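Local coordinates for protein inactive glucansucrase (Lactobacillus reuteri, PDB 5JBD) that is an inactive glucansucrase-type protein of glycosyl hydrolase family 70, with a TIM-barrel fold, and binds a calcium ion, at residues 306-310 with 634-640. Numbering follows the deposited sequence.
Sequences TKGNP and VANKEKT
Gly308 N donates to Lys639 O at 2.9 Å, a nearly straight bond (162° at the hydrogen) that joins two surface beta turns. The turn 306-309 is type II, and Gly308 takes its positive-phi position. The turn 636-639 is type I. The CA of Gly308 adds a CA-H...O contact to Asn636 O at 3.4 Å. That same oxygen accepts from Lys639 N and closes its own turn. Asn636 OD1 takes the N-H of Glu638 from above its carbonyl plane, an Asx turn.

Water 1 sits between the backbone carbonyls, 3.0 Å from Thr306 O and 2.8 Å from Thr640 O, and bridges them.

The side chains add van der Waals packing. A chi1 of -167° swings the Lys307 chain away from its own N, and the extended chain runs past the turn 636-639, with CE 3.5 Å from Lys637 O. Thr640 crosses Lys307 at about a right angle and sets OG1 3.6 Å from Lys307 CB. Ala635 CB meets Pro310 CD at 3.7 Å, at the first residue of helix 310-315. Lys637 NZ instead turns to its neighbour and forms a salt bridge to Glu638 OE2.

Lys639 leaves the backbone pointing away from 306-310, and its NZ hydrogen-bonds Asn336, while the Thr640 backbone pairs with Gly335. The contact therefore ties two surface loops, far apart in sequence, mainly through backbone polar groups, with a few van der Waals contacts, among them one apolar pair, around them.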
ATOM      1  N   THR A 306      26.638   1.730  -9.651  1.00 26.72           N
ATOM      2  CA  THR A 306      26.179   2.739  -8.713  1.00 27.16           C
ATOM      3  C   THR A 306      27.092   2.840  -7.485  1.00 25.34           C
ATOM      4  O   THR A 306      27.349   3.934  -7.006  1.00 24.67           O
ATOM      5  CB  THR A 306      24.758   2.414  -8.233  1.00 27.44           C
ATOM      6  OG1 THR A 306      24.714   1.059  -7.791  1.00 28.23           O
ATOM      7  CG2 THR A 306      23.762   2.597  -9.360  1.00 27.95           C
ATOM      8  N   LYS A 307      27.543   1.698  -6.976  1.00 24.52           N
ATOM      9  CA  LYS A 307      28.368   1.665  -5.783  1.00 25.89           C
ATOM     10  C   LYS A 307      29.722   2.329  -6.074  1.00 26.21           C
ATOM     11  O   LYS A 307      30.382   1.995  -7.063  1.00 26.40           O
ATOM     12  CB  LYS A 307      28.541   0.222  -5.311  1.00 27.78           C
ATOM     13  CG  LYS A 307      29.119   0.087  -3.910  1.00 28.57           C
ATOM     14  CD  LYS A 307      29.050  -1.362  -3.431  1.00 29.34           C
ATOM     15  CE  LYS A 307      29.600  -1.516  -2.023  1.00 29.89           C
ATOM     16  NZ  LYS A 307      29.493  -2.906  -1.528  1.00 30.78           N
ATOM     17  N   GLY A 308      30.100   3.304  -5.245  1.00 25.35           N
ATOM     18  CA  GLY A 308      31.347   4.047  -5.441  1.00 26.33           C
ATOM     19  C   GLY A 308      31.357   5.121  -6.526  1.00 26.25           C
ATOM     20  O   GLY A 308      32.409   5.728  -6.770  1.00 25.14           O
ATOM     21  N   ASN A 309      30.211   5.344  -7.167  0.60 25.15           N
ATOM     22  CA  ASN A 309      30.077   6.292  -8.273  0.60 26.07           C
ATOM     23  C   ASN A 309      28.794   7.110  -8.031  0.60 25.76           C
ATOM     24  O   ASN A 309      27.710   6.711  -8.475  0.60 24.90           O
ATOM     25  CB  ASN A 309      30.030   5.535  -9.616  0.60 26.15           C
ATOM     26  CG  ASN A 309      31.280   4.703  -9.866  0.60 26.99           C
ATOM     27  OD1 ASN A 309      32.395   5.204  -9.792  0.60 28.13           O
ATOM     28  ND2 ASN A 309      31.095   3.425 -10.161  0.60 26.91           N
ATOM     29  N   PRO A 310      28.905   8.221  -7.271  1.00 25.73           N
ATOM     30  CA  PRO A 310      27.736   9.032  -6.895  1.00 24.72           C
ATOM     31  C   PRO A 310      26.861   9.504  -8.048  1.00 24.93           C
ATOM     32  O   PRO A 310      25.630   9.545  -7.896  1.00 23.36           O
ATOM     33  CB  PRO A 310      28.364  10.223  -6.155  1.00 25.10           C
ATOM     34  CG  PRO A 310      29.603   9.661  -5.549  1.00 25.65           C
ATOM     35  CD  PRO A 310      30.125   8.703  -6.580  1.00 26.58           C
ATOM     36  N   VAL A 634      32.713  13.643  -2.655  1.00 32.88           N
ATOM     37  CA  VAL A 634      33.579  12.519  -2.291  1.00 35.03           C
ATOM     38  C   VAL A 634      32.902  11.224  -2.727  1.00 33.67           C
ATOM     39  O   VAL A 634      31.700  11.069  -2.531  1.00 35.51           O
ATOM     40  CB  VAL A 634      33.885  12.505  -0.773  1.00 37.73           C
ATOM     41  CG1 VAL A 634      34.631  11.227  -0.364  1.00 40.26           C
ATOM     42  CG2 VAL A 634      34.694  13.748  -0.387  1.00 39.00           C
ATOM     43  N   ALA A 635      33.660  10.322  -3.350  1.00 31.03           N
ATOM     44  CA  ALA A 635      33.152   9.002  -3.709  1.00 32.39           C
ATOM     45  C   ALA A 635      33.771   8.000  -2.748  1.00 33.52           C
ATOM     46  O   ALA A 635      34.931   8.128  -2.367  1.00 34.80           O
ATOM     47  CB  ALA A 635      33.501   8.658  -5.137  1.00 32.93           C
ATOM     48  N   ASN A 636      32.979   7.036  -2.314  1.00 32.58           N
ATOM     49  CA  ASN A 636      33.435   6.040  -1.348  1.00 30.89           C
ATOM     50  C   ASN A 636      33.079   4.685  -1.900  1.00 30.21           C
ATOM     51  O   ASN A 636      31.895   4.403  -2.120  1.00 27.62           O
ATOM     52  CB  ASN A 636      32.750   6.293  -0.006  1.00 30.89           C
ATOM     53  CG  ASN A 636      33.233   5.369   1.100  1.00 31.90           C
ATOM     54  OD1 ASN A 636      33.728   4.256   0.861  1.00 30.98           O
ATOM     55  ND2 ASN A 636      33.054   5.816   2.331  1.00 32.91           N
ATOM     56  N   LYS A 637      34.083   3.824  -2.105  1.00 29.82           N
ATOM     57  CA  LYS A 637      33.860   2.502  -2.707  1.00 32.08           C
ATOM     58  C   LYS A 637      32.893   1.615  -1.925  1.00 28.83           C
ATOM     59  O   LYS A 637      32.326   0.704  -2.494  1.00 28.01           O
ATOM     60  CB  LYS A 637      35.189   1.734  -2.941  1.00 37.68           C
ATOM     61  CG  LYS A 637      35.883   1.288  -1.657  1.00 44.27           C
ATOM     62  CD  LYS A 637      37.334   0.841  -1.850  1.00 52.01           C
ATOM     63  CE  LYS A 637      37.908   0.356  -0.503  1.00 56.80           C
ATOM     64  NZ  LYS A 637      37.579  -1.076  -0.241  1.00 60.71           N
ATOM     65  N   GLU A 638      32.739   1.855  -0.624  1.00 28.20           N
ATOM     66  CA  GLU A 638      31.873   1.062   0.222  1.00 29.27           C
ATOM     67  C   GLU A 638      30.441   1.611   0.286  1.00 26.68           C
ATOM     68  O   GLU A 638      29.578   0.985   0.918  1.00 27.36           O
ATOM     69  CB  GLU A 638      32.432   1.006   1.666  1.00 33.48           C
ATOM     70  CG  GLU A 638      33.927   0.737   1.925  1.00 41.27           C
ATOM     71  CD  GLU A 638      34.374  -0.682   1.593  1.00 49.88           C
ATOM     72  OE1 GLU A 638      33.530  -1.517   1.182  1.00 54.03           O
ATOM     73  OE2 GLU A 638      35.591  -0.973   1.757  1.00 64.47           O
ATOM     74  N   LYS A 639      30.179   2.754  -0.358  1.00 23.56           N
ATOM     75  CA  LYS A 639      28.869   3.374  -0.306  1.00 22.98           C
ATOM     76  C   LYS A 639      28.214   3.524  -1.681  1.00 22.71           C
ATOM     77  O   LYS A 639      28.876   3.796  -2.688  1.00 22.57           O
ATOM     78  CB  LYS A 639      28.949   4.745   0.366  1.00 23.34           C
ATOM     79  CG  LYS A 639      29.426   4.732   1.821  1.00 25.68           C
ATOM     80  CD  LYS A 639      28.470   3.964   2.713  1.00 26.78           C
ATOM     81  CE  LYS A 639      28.687   4.220   4.203  1.00 29.57           C
ATOM     82  NZ  LYS A 639      27.573   3.639   5.046  1.00 27.96           N
ATOM     83  N   THR A 640      26.895   3.409  -1.684  1.00 22.74           N
ATOM     84  CA  THR A 640      26.072   3.733  -2.848  1.00 22.95           C
ATOM     85  C   THR A 640      25.506   5.154  -2.656  1.00 23.01           C
ATOM     86  O   THR A 640      26.007   6.102  -3.280  1.00 22.40           O
ATOM     87  CB  THR A 640      25.023   2.631  -3.047  1.00 23.02           C
ATOM     88  OG1 THR A 640      25.704   1.403  -3.344  1.00 24.36           O
ATOM     89  CG2 THR A 640      24.073   2.943  -4.193  1.00 23.63           C
TER
HETATM   90  O   HOH W   1      28.021   6.195  -5.153  1.00 22.98           O